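Local coordinates for protein PAN2-PAN3 deadenylation complex catalytic subunit pan2 (Neurospora crassa, PDB 4CZX) that probably shortens the poly(A) tails of mRNA as catalytic subunit of the PAN deadenylation complex, this chain being its N-terminal WD40 domain, at residues R76-L79 / G84-F87; M95-R98 / P102-S105; V174-P179 / K227-K232. All blocks are in the same frame, centred on the assembly; numbering follows the deposited sequence.

Interaction 1: residues R76-L79 / G84-F87; sequences RQFL and GVIF
Leu-79 and Ile-86 exchange two backbone hydrogen bonds. Leu-79 N gives to Ile-86 O at 2.8 Å, and Ile-86 N gives to Leu-79 O at 2.7 Å. Both are fairly straight. They make an antiparallel hydrogen-bonded pair, and Leu-79 CB lies 4.2 Å from Ile-86 CB on one face of the sheet. The next pair, Phe-78 with Phe-87, is non-hydrogen-bonded and puts its rings on the other face. Here Phe-78 CA approaches Ile-86 O at 3.3 Å in a CA-H...O contact. The two rings meet rim to rim, with planes at 73° and centroids 5.7 Å apart. Phe-78 CD1 comes to 3.5 Å from Phe-87 CD2. Each ring carries its CG beside its own backbone N (chi1 -58° for Phe-78, -51° for Phe-87), which sends both from the same face toward each other. Val-85 CG1 sits 3.4 Å above the plane of the Phe-87 ring, toward its rim, and also touches Phe-78 CD1. On the side of the two phenylalanines, Phe-78 also meets the ring of Trp-43 and touches Thr-32 and Ala-34 of strand 32-35. The Leu-79 and Ile-86 face packs on Met-117 of strand 114-119. Gln-77 also reaches that strand, through its OE1 bonded to Met-117 N. This is the inner beta hairpin of a propeller blade, sandwiched between the blades before and after it, as in WD40 domains.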
ATOM      1  N   ARG A  76       4.787 -27.794   4.779  1.00 22.82           N
ATOM      2  CA  ARG A  76       4.841 -29.248   4.592  1.00 23.19           C
ATOM      3  C   ARG A  76       4.960 -30.037   5.886  1.00 24.14           C
ATOM      4  O   ARG A  76       4.397 -31.138   5.999  1.00 21.63           O
ATOM      5  CB  ARG A  76       6.006 -29.610   3.670  1.00 29.51           C
ATOM      6  CG  ARG A  76       5.978 -28.884   2.329  1.00 35.67           C
ATOM      7  CD  ARG A  76       5.723 -29.851   1.241  1.00 29.29           C
ATOM      8  NE  ARG A  76       5.561 -29.232  -0.063  1.00 23.20           N
ATOM      9  CZ  ARG A  76       4.569 -29.552  -0.891  1.00 21.64           C
ATOM     10  NH1 ARG A  76       3.675 -30.455  -0.516  1.00 26.89           N
ATOM     11  NH2 ARG A  76       4.464 -28.952  -2.071  1.00 24.13           N
ATOM     12  N   GLN A  77       5.707 -29.496   6.845  1.00 22.25           N
ATOM     13  CA  GLN A  77       6.000 -30.222   8.094  1.00 20.56           C
ATOM     14  C   GLN A  77       6.572 -29.280   9.161  1.00 23.03           C
ATOM     15  O   GLN A  77       7.209 -28.268   8.829  1.00 21.62           O
ATOM     16  CB  GLN A  77       6.990 -31.366   7.834  1.00 22.54           C
ATOM     17  CG  GLN A  77       7.160 -32.380   8.997  1.00 25.02           C
ATOM     18  CD  GLN A  77       8.383 -33.277   8.815  1.00 21.72           C
ATOM     19  OE1 GLN A  77       8.821 -33.518   7.691  1.00 22.73           O
ATOM     20  NE2 GLN A  77       8.970 -33.724   9.922  1.00 25.33           N
ATOM     21  N   PHE A  78       6.315 -29.625  10.423  1.00 21.01           N
ATOM     22  CA  PHE A  78       6.927 -28.987  11.592  1.00 22.06           C
ATOM     23  C   PHE A  78       7.945 -29.926  12.244  1.00 27.81           C
ATOM     24  O   PHE A  78       7.798 -31.157  12.183  1.00 26.06           O
ATOM     25  CB  PHE A  78       5.883 -28.640  12.655  1.00 21.71           C
ATOM     26  CG  PHE A  78       4.780 -27.737  12.190  1.00 22.12           C
ATOM     27  CD1 PHE A  78       4.959 -26.360  12.138  1.00 22.12           C
ATOM     28  CD2 PHE A  78       3.529 -28.261  11.886  1.00 27.04           C
ATOM     29  CE1 PHE A  78       3.915 -25.522  11.733  1.00 25.52           C
ATOM     30  CE2 PHE A  78       2.484 -27.432  11.481  1.00 28.47           C
ATOM     31  CZ  PHE A  78       2.680 -26.057  11.407  1.00 22.97           C
ATOM     32  N   LEU A  79       8.971 -29.352  12.867  1.00 22.56           N
ATOM     33  CA  LEU A  79       9.776 -30.073  13.863  1.00 22.41           C
ATOM     34  C   LEU A  79      10.026 -29.140  15.037  1.00 24.49           C
ATOM     35  O   LEU A  79      10.003 -27.916  14.872  1.00 24.07           O
ATOM     36  CB  LEU A  79      11.111 -30.562  13.298  1.00 27.03           C
ATOM     37  CG  LEU A  79      11.159 -31.805  12.402  1.00 33.25           C
ATOM     38  CD1 LEU A  79      12.600 -32.049  11.990  1.00 27.57           C
ATOM     39  CD2 LEU A  79      10.577 -33.031  13.102  1.00 29.14           C
ATOM     40  N   GLY A  84      13.132 -23.320  19.384  1.00 33.38           N
ATOM     41  CA  GLY A  84      11.993 -22.911  18.586  1.00 29.55           C
ATOM     42  C   GLY A  84      11.445 -23.989  17.676  1.00 26.38           C
ATOM     43  O   GLY A  84      11.684 -25.178  17.884  1.00 28.61           O
ATOM     44  N   VAL A  85      10.710 -23.553  16.661  1.00 23.98           N
ATOM     45  CA  VAL A  85      10.044 -24.463  15.747  1.00 21.36           C
ATOM     46  C   VAL A  85      10.716 -24.410  14.389  1.00 26.02           C
ATOM     47  O   VAL A  85      11.045 -23.327  13.897  1.00 24.33           O
ATOM     48  CB  VAL A  85       8.560 -24.107  15.591  1.00 24.51           C
ATOM     49  CG1 VAL A  85       7.839 -25.137  14.652  1.00 23.25           C
ATOM     50  CG2 VAL A  85       7.901 -24.015  16.963  1.00 24.81           C
ATOM     51  N   ILE A  86      10.906 -25.577  13.779  1.00 22.37           N
ATOM     52  CA  ILE A  86      11.419 -25.647  12.418  1.00 23.02           C
ATOM     53  C   ILE A  86      10.268 -25.928  11.451  1.00 23.85           C
ATOM     54  O   ILE A  86       9.422 -26.797  11.693  1.00 22.76           O
ATOM     55  CB  ILE A  86      12.518 -26.713  12.277  1.00 25.83           C
ATOM     56  CG1 ILE A  86      13.529 -26.579  13.428  1.00 28.99           C
ATOM     57  CG2 ILE A  86      13.228 -26.598  10.926  1.00 21.98           C
ATOM     58  CD1 ILE A  86      14.609 -27.625  13.398  1.00 27.66           C
ATOM     59  N   PHE A  87      10.229 -25.142  10.384  1.00 21.61           N
ATOM     60  CA  PHE A  87       9.145 -25.175   9.395  1.00 24.96           C
ATOM     61  C   PHE A  87       9.708 -25.533   8.027  1.00 23.47           C
ATOM     62  O   PHE A  87      10.690 -24.928   7.585  1.00 23.69           O
ATOM     63  CB  PHE A  87       8.444 -23.813   9.306  1.00 22.41           C
ATOM     64  CG  PHE A  87       8.002 -23.245  10.636  1.00 25.10           C
ATOM     65  CD1 PHE A  87       8.843 -22.406  11.374  1.00 23.56           C
ATOM     66  CD2 PHE A  87       6.723 -23.493  11.107  1.00 21.75           C
ATOM     67  CE1 PHE A  87       8.423 -21.850  12.602  1.00 25.39           C
ATOM     68  CE2 PHE A  87       6.285 -22.952  12.305  1.00 20.95           C
ATOM     69  CZ  PHE A  87       7.135 -22.125  13.068  1.00 24.21           C
TER

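Interaction 2: residues M95-R98 / P102-S105; sequences MAAR and PIWS
Met-95 and Trp-104 meet because of their first torsions. Met-95 sets CG opposite its backbone N (chi1 -175°) and runs extended to its methyl group. Trp-104 places CG between N and the carbonyl carbon (chi1 49°), which turns the indole back over Met-95. Met-95 CB therefore lies over the six-membered ring, 3.6 Å from its centroid and 15° off the normal, a CH-pi contact. Further out, Met-95 SD comes obliquely to the five-membered ring, 4.0 Å from its centroid, as a Met-aromatic contact. Ile-103 flanks the same thioether chain, with CD1 3.9 Å from Met-95 CE. That CD1 also touches the backbone of Ala-96 and Ala-97. The backbone fixes this arrangement. Met-95 N gives a straight bond to Trp-104 O at 3.0 Å. Met-95 O takes two donors from the same face of its plane, Ile-103 N at 2.8 Å and Trp-104 N at 3.1 Å. The indole NE1 donates to Val-141 O, beyond this blade. With an alanine in place of Trp-104, the Met-95 chain would probably lose the flat surface over it, and Val-141 O its indole donor. Pro-102 and Ser-105 lie against a chain of another protein in the assembly. Two successive residues, Ile-103 and Trp-104, are set against the single Met-95, which makes a classic beta bulge in the outer hairpin of a beta-propeller blade.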
ATOM      1  N   MET A  95      13.295 -21.311  10.697  1.00 23.85           N
ATOM      2  CA  MET A  95      13.226 -21.551  12.126  1.00 23.94           C
ATOM      3  C   MET A  95      12.907 -20.264  12.873  1.00 26.56           C
ATOM      4  O   MET A  95      13.498 -19.223  12.605  1.00 29.33           O
ATOM      5  CB  MET A  95      14.533 -22.132  12.653  1.00 21.00           C
ATOM      6  CG  MET A  95      14.431 -22.489  14.129  1.00 24.59           C
ATOM      7  SD  MET A  95      15.901 -23.300  14.772  1.00 30.62           S
ATOM      8  CE  MET A  95      15.397 -23.498  16.475  1.00 33.68           C
ATOM      9  N   ALA A  96      11.957 -20.340  13.795  1.00 26.59           N
ATOM     10  CA  ALA A  96      11.558 -19.169  14.564  1.00 28.73           C
ATOM     11  C   ALA A  96      11.250 -19.609  15.979  1.00 29.19           C
ATOM     12  O   ALA A  96      10.911 -20.767  16.209  1.00 23.93           O
ATOM     13  CB  ALA A  96      10.342 -18.489  13.933  1.00 23.34           C
ATOM     14  N   ALA A  97      11.365 -18.686  16.921  1.00 25.61           N
ATOM     15  CA  ALA A  97      10.923 -18.940  18.280  1.00 25.33           C
ATOM     16  C   ALA A  97       9.415 -19.078  18.234  1.00 27.22           C
ATOM     17  O   ALA A  97       8.784 -18.648  17.264  1.00 26.34           O
ATOM     18  CB  ALA A  97      11.358 -17.805  19.216  1.00 26.22           C
ATOM     19  N   ARG A  98       8.829 -19.657  19.274  1.00 25.29           N
ATOM     20  CA  ARG A  98       7.386 -19.867  19.309  1.00 28.13           C
ATOM     21  C   ARG A  98       6.622 -18.540  19.380  1.00 27.70           C
ATOM     22  O   ARG A  98       5.438 -18.473  19.033  1.00 31.84           O
ATOM     23  CB  ARG A  98       7.029 -20.784  20.483  1.00 32.36           C
ATOM     24  CG  ARG A  98       7.530 -22.210  20.260  1.00 27.03           C
ATOM     25  CD  ARG A  98       7.582 -23.051  21.542  1.00 30.05           C
ATOM     26  NE  ARG A  98       7.935 -24.436  21.206  1.00 27.49           N
ATOM     27  CZ  ARG A  98       9.183 -24.882  21.100  1.00 31.36           C
ATOM     28  NH1 ARG A  98      10.211 -24.066  21.338  1.00 27.36           N
ATOM     29  NH2 ARG A  98       9.412 -26.148  20.779  1.00 30.34           N
ATOM     30  N   PRO A 102      12.107 -14.400  14.424  1.00 33.29           N
ATOM     31  CA  PRO A 102      12.910 -15.193  13.488  1.00 30.63           C
ATOM     32  C   PRO A 102      14.236 -15.651  14.080  1.00 34.69           C
ATOM     33  O   PRO A 102      14.889 -14.892  14.809  1.00 31.87           O
ATOM     34  CB  PRO A 102      13.140 -14.224  12.319  1.00 31.31           C
ATOM     35  CG  PRO A 102      11.937 -13.330  12.358  1.00 33.07           C
ATOM     36  CD  PRO A 102      11.716 -13.105  13.840  1.00 30.17           C
ATOM     37  N   ILE A 103      14.621 -16.891  13.776  1.00 29.72           N
ATOM     38  CA  ILE A 103      15.892 -17.428  14.239  1.00 31.41           C
ATOM     39  C   ILE A 103      16.857 -17.626  13.070  1.00 34.19           C
ATOM     40  O   ILE A 103      17.982 -17.115  13.112  1.00 33.23           O
ATOM     41  CB  ILE A 103      15.696 -18.750  15.010  1.00 29.69           C
ATOM     42  CG1 ILE A 103      15.020 -18.465  16.356  1.00 29.85           C
ATOM     43  CG2 ILE A 103      17.028 -19.457  15.218  1.00 31.24           C
ATOM     44  CD1 ILE A 103      14.680 -19.703  17.158  1.00 30.66           C
ATOM     45  N   TRP A 104      16.444 -18.380  12.048  1.00 31.52           N
ATOM     46  CA  TRP A 104      17.181 -18.391  10.781  1.00 33.48           C
ATOM     47  C   TRP A 104      16.332 -18.771   9.570  1.00 30.04           C
ATOM     48  O   TRP A 104      15.183 -19.205   9.686  1.00 28.31           O
ATOM     49  CB  TRP A 104      18.417 -19.310  10.845  1.00 33.21           C
ATOM     50  CG  TRP A 104      18.253 -20.743  11.382  1.00 31.15           C
ATOM     51  CD1 TRP A 104      18.717 -21.213  12.580  1.00 30.43           C
ATOM     52  CD2 TRP A 104      17.647 -21.872  10.720  1.00 32.10           C
ATOM     53  NE1 TRP A 104      18.426 -22.552  12.714  1.00 31.68           N
ATOM     54  CE2 TRP A 104      17.767 -22.981  11.591  1.00 31.28           C
ATOM     55  CE3 TRP A 104      17.008 -22.054   9.482  1.00 27.67           C
ATOM     56  CZ2 TRP A 104      17.274 -24.248  11.270  1.00 31.04           C
ATOM     57  CZ3 TRP A 104      16.515 -23.317   9.165  1.00 28.86           C
ATOM     58  CH2 TRP A 104      16.651 -24.399  10.058  1.00 25.02           C
ATOM     59  N   SER A 105      16.914 -18.579   8.395  1.00 26.44           N
ATOM     60  CA  SER A 105      16.209 -18.800   7.139  1.00 27.25           C
ATOM     61  C   SER A 105      17.177 -19.408   6.139  1.00 29.37           C
ATOM     62  O   SER A 105      18.248 -18.863   5.893  1.00 30.71           O
ATOM     63  CB  SER A 105      15.626 -17.480   6.610  1.00 36.08           C
ATOM     64  OG  SER A 105      14.907 -17.684   5.401  1.00 44.28           O
TER

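Interaction 3: residues V174-P179 / K227-K232; sequences VNILDP and KVFDLK
Ile-176 and Phe-229 point at each other from opposite directions, and the methyl end of Ile-176 meets the CE2-CZ side of the Phe-229 ring. Ile-176 CD1 lies 3.4 Å from Phe-229 CE2 and 3.7 Å from Phe-229 CZ. The methyl comes in obliquely to the ring. Torsions explain the reach on both sides. Ile-176 holds CG1 beside its backbone N (chi1 -54°) and extends CD1 outward. Phe-229 swings CG opposite its own N (chi1 -171°), which carries the ring across the gap between the strands. Leu-231 adds a second, looser touch, with CD2 4.3 Å from Ile-176 CD1. The one methyl is thus shared by two apolar partners from the 227-232 segment. The backbones stay well apart here, with Ile-176 CA about 9.0 Å from Leu-231 CA. The strands belong to different sheets. Strand 173-177 is the third strand of one blade of the seven-bladed beta-propeller, and strand 225-230 is the third strand of the next. The contact is buried and wholly apolar, one of the places where neighbouring blades meet side chain to side chain. The Phe-229 ring also meets the indole of Trp-188, from strand 184-189, the last of the blade that holds Ile-176, with planes at about 45°. Tyr-164 touches both Ile-176 and Leu-231. At the end of the strand, Asp-230 OD1 takes a weak bond from Lys-232 N, while Asp-230 OD2 bonds to Asn-233 ND2.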
ATOM      1  N   VAL A 174       9.526 -48.113   2.023  1.00 32.91           N
ATOM      2  CA  VAL A 174      10.203 -47.437   3.114  1.00 30.29           C
ATOM      3  C   VAL A 174      11.679 -47.809   3.106  1.00 32.21           C
ATOM      4  O   VAL A 174      12.021 -48.985   3.145  1.00 37.55           O
ATOM      5  CB  VAL A 174       9.584 -47.804   4.465  1.00 30.61           C
ATOM      6  CG1 VAL A 174      10.397 -47.168   5.614  1.00 30.74           C
ATOM      7  CG2 VAL A 174       8.148 -47.328   4.513  1.00 30.50           C
ATOM      8  N   ASN A 175      12.550 -46.804   3.023  1.00 34.67           N
ATOM      9  CA  ASN A 175      13.982 -47.040   3.205  1.00 32.31           C
ATOM     10  C   ASN A 175      14.369 -46.815   4.661  1.00 28.16           C
ATOM     11  O   ASN A 175      14.012 -45.798   5.250  1.00 31.44           O
ATOM     12  CB  ASN A 175      14.823 -46.123   2.307  1.00 34.06           C
ATOM     13  CG  ASN A 175      14.704 -46.467   0.842  1.00 36.28           C
ATOM     14  OD1 ASN A 175      14.357 -47.591   0.479  1.00 35.35           O
ATOM     15  ND2 ASN A 175      15.007 -45.501  -0.014  1.00 35.63           N
ATOM     16  N   ILE A 176      15.098 -47.765   5.233  1.00 30.68           N
ATOM     17  CA  ILE A 176      15.618 -47.598   6.579  1.00 30.58           C
ATOM     18  C   ILE A 176      17.063 -47.137   6.469  1.00 30.08           C
ATOM     19  O   ILE A 176      17.939 -47.889   6.035  1.00 34.69           O
ATOM     20  CB  ILE A 176      15.506 -48.897   7.381  1.00 30.26           C
ATOM     21  CG1 ILE A 176      14.060 -49.389   7.350  1.00 37.54           C
ATOM     22  CG2 ILE A 176      15.986 -48.703   8.828  1.00 35.49           C
ATOM     23  CD1 ILE A 176      13.897 -50.783   7.858  1.00 49.28           C
ATOM     24  N   LEU A 177      17.298 -45.889   6.853  1.00 31.01           N
ATOM     25  CA  LEU A 177      18.589 -45.245   6.646  1.00 34.42           C
ATOM     26  C   LEU A 177      19.434 -45.200   7.910  1.00 35.44           C
ATOM     27  O   LEU A 177      18.937 -44.873   8.988  1.00 33.82           O
ATOM     28  CB  LEU A 177      18.401 -43.816   6.139  1.00 33.11           C
ATOM     29  CG  LEU A 177      17.481 -43.548   4.957  1.00 35.40           C
ATOM     30  CD1 LEU A 177      17.509 -42.049   4.661  1.00 34.48           C
ATOM     31  CD2 LEU A 177      17.917 -44.347   3.750  1.00 35.46           C
ATOM     32  N   ASP A 178      20.712 -45.524   7.767  1.00 35.59           N
ATOM     33  CA  ASP A 178      21.653 -45.355   8.862  1.00 32.36           C
ATOM     34  C   ASP A 178      21.674 -43.870   9.241  1.00 40.21           C
ATOM     35  O   ASP A 178      21.857 -43.001   8.385  1.00 36.02           O
ATOM     36  CB  ASP A 178      23.042 -45.841   8.463  1.00 34.62           C
ATOM     37  CG  ASP A 178      24.032 -45.778   9.613  1.00 39.60           C
ATOM     38  OD1 ASP A 178      24.481 -44.659   9.946  1.00 38.39           O
ATOM     39  OD2 ASP A 178      24.348 -46.843  10.175  1.00 48.30           O
ATOM     40  N   PRO A 179      21.446 -43.564  10.525  1.00 37.84           N
ATOM     41  CA  PRO A 179      21.322 -42.153  10.918  1.00 33.91           C
ATOM     42  C   PRO A 179      22.645 -41.394  10.903  1.00 32.24           C
ATOM     43  O   PRO A 179      22.636 -40.166  10.912  1.00 34.63           O
ATOM     44  CB  PRO A 179      20.761 -42.237  12.338  1.00 36.10           C
ATOM     45  CG  PRO A 179      21.233 -43.560  12.845  1.00 44.61           C
ATOM     46  CD  PRO A 179      21.220 -44.483  11.653  1.00 41.70           C
ATOM     47  N   LYS A 227       0.398 -51.128   7.753  1.00 33.09           N
ATOM     48  CA  LYS A 227       1.580 -51.973   7.593  1.00 34.48           C
ATOM     49  C   LYS A 227       2.527 -51.790   8.776  1.00 35.65           C
ATOM     50  O   LYS A 227       2.706 -50.682   9.261  1.00 35.81           O
ATOM     51  CB  LYS A 227       2.296 -51.664   6.283  1.00 36.22           C
ATOM     52  CG  LYS A 227       1.619 -52.263   5.057  1.00 38.03           C
ATOM     53  CD  LYS A 227       1.558 -53.797   5.187  1.00 43.78           C
ATOM     54  CE  LYS A 227       1.660 -54.479   3.837  1.00 58.95           C
ATOM     55  NZ  LYS A 227       3.083 -54.725   3.467  1.00 67.07           N
ATOM     56  N   VAL A 228       3.116 -52.890   9.244  1.00 33.91           N
ATOM     57  CA  VAL A 228       3.945 -52.864  10.450  1.00 32.51           C
ATOM     58  C   VAL A 228       5.309 -53.502  10.215  1.00 34.22           C
ATOM     59  O   VAL A 228       5.411 -54.586   9.636  1.00 39.41           O
ATOM     60  CB  VAL A 228       3.248 -53.610  11.624  1.00 38.56           C
ATOM     61  CG1 VAL A 228       4.090 -53.534  12.912  1.00 35.47           C
ATOM     62  CG2 VAL A 228       1.843 -53.059  11.845  1.00 39.23           C
ATOM     63  N   PHE A 229       6.353 -52.836  10.696  1.00 37.68           N
ATOM     64  CA  PHE A 229       7.719 -53.324  10.553  1.00 37.49           C
ATOM     65  C   PHE A 229       8.433 -53.331  11.906  1.00 41.81           C
ATOM     66  O   PHE A 229       8.333 -52.369  12.664  1.00 39.15           O
ATOM     67  CB  PHE A 229       8.493 -52.461   9.548  1.00 35.75           C
ATOM     68  CG  PHE A 229       9.842 -53.017   9.181  1.00 33.39           C
ATOM     69  CD1 PHE A 229       9.970 -53.894   8.117  1.00 40.38           C
ATOM     70  CD2 PHE A 229      10.980 -52.648   9.889  1.00 36.24           C
ATOM     71  CE1 PHE A 229      11.202 -54.409   7.766  1.00 42.04           C
ATOM     72  CE2 PHE A 229      12.220 -53.168   9.548  1.00 41.82           C
ATOM     73  CZ  PHE A 229      12.326 -54.058   8.476  1.00 39.29           C
ATOM     74  N   ASP A 230       9.139 -54.423  12.189  1.00 42.33           N
ATOM     75  CA  ASP A 230       9.884 -54.613  13.431  1.00 41.00           C
ATOM     76  C   ASP A 230      11.266 -53.991  13.307  1.00 40.03           C
ATOM     77  O   ASP A 230      12.119 -54.528  12.613  1.00 43.15           O
ATOM     78  CB  ASP A 230       9.989 -56.114  13.744  1.00 40.27           C
ATOM     79  CG  ASP A 230      10.759 -56.423  15.035  1.00 46.60           C
ATOM     80  OD1 ASP A 230      11.416 -55.533  15.629  1.00 46.82           O
ATOM     81  OD2 ASP A 230      10.708 -57.601  15.444  1.00 49.61           O
ATOM     82  N   LEU A 231      11.489 -52.867  13.985  1.00 38.05           N
ATOM     83  CA  LEU A 231      12.748 -52.134  13.857  1.00 43.40           C
ATOM     84  C   LEU A 231      13.869 -52.773  14.668  1.00 52.73           C
ATOM     85  O   LEU A 231      15.047 -52.631  14.338  1.00 49.29           O
ATOM     86  CB  LEU A 231      12.577 -50.670  14.291  1.00 42.19           C
ATOM     87  CG  LEU A 231      12.488 -49.610  13.196  1.00 44.50           C
ATOM     88  CD1 LEU A 231      12.793 -48.227  13.755  1.00 39.50           C
ATOM     89  CD2 LEU A 231      13.393 -49.940  12.004  1.00 42.60           C
ATOM     90  N   LYS A 232      13.492 -53.476  15.731  1.00 56.38           N
ATOM     91  CA  LYS A 232      14.457 -54.113  16.609  1.00 62.12           C
ATOM     92  C   LYS A 232      15.148 -55.261  15.882  1.00 62.83           C
ATOM     93  O   LYS A 232      16.374 -55.358  15.869  1.00 66.21           O
ATOM     94  CB  LYS A 232      13.763 -54.605  17.883  1.00 67.28           C
ATOM     95  CG  LYS A 232      14.699 -55.049  19.001  1.00 74.83           C
ATOM     96  CD  LYS A 232      13.909 -55.688  20.137  1.00 80.07           C
ATOM     97  CE  LYS A 232      14.820 -56.364  21.153  1.00 89.02           C
ATOM     98  NZ  LYS A 232      15.720 -55.389  21.832  1.00 93.42           N
TER

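How the interactions relate
Interactions 1 and 2 share one four-stranded blade, the inner hairpin and the outer hairpin, with centres 10 Å apart. They join where strands 85-88 and 93-96 run side by side: Val-85 N is 2.8 Å from Ala-96 O, a probable hydrogen bond. Met-95 CG also packs 3.5 Å from Val-85 O. The centre of interaction 1 lies about 11 Å from the centre of the chain, that of interaction 2 about 20 Å. Interaction 3 joins two other blades, and the blade running from strand 114-119 to strand 145-151 lies between them in the chain. Its nearest atoms are about 13 Å from interaction 1 and 17 Å from interaction 2. The catalytic exonuclease domain, which binds the metals, is not part of this WD40 fragment.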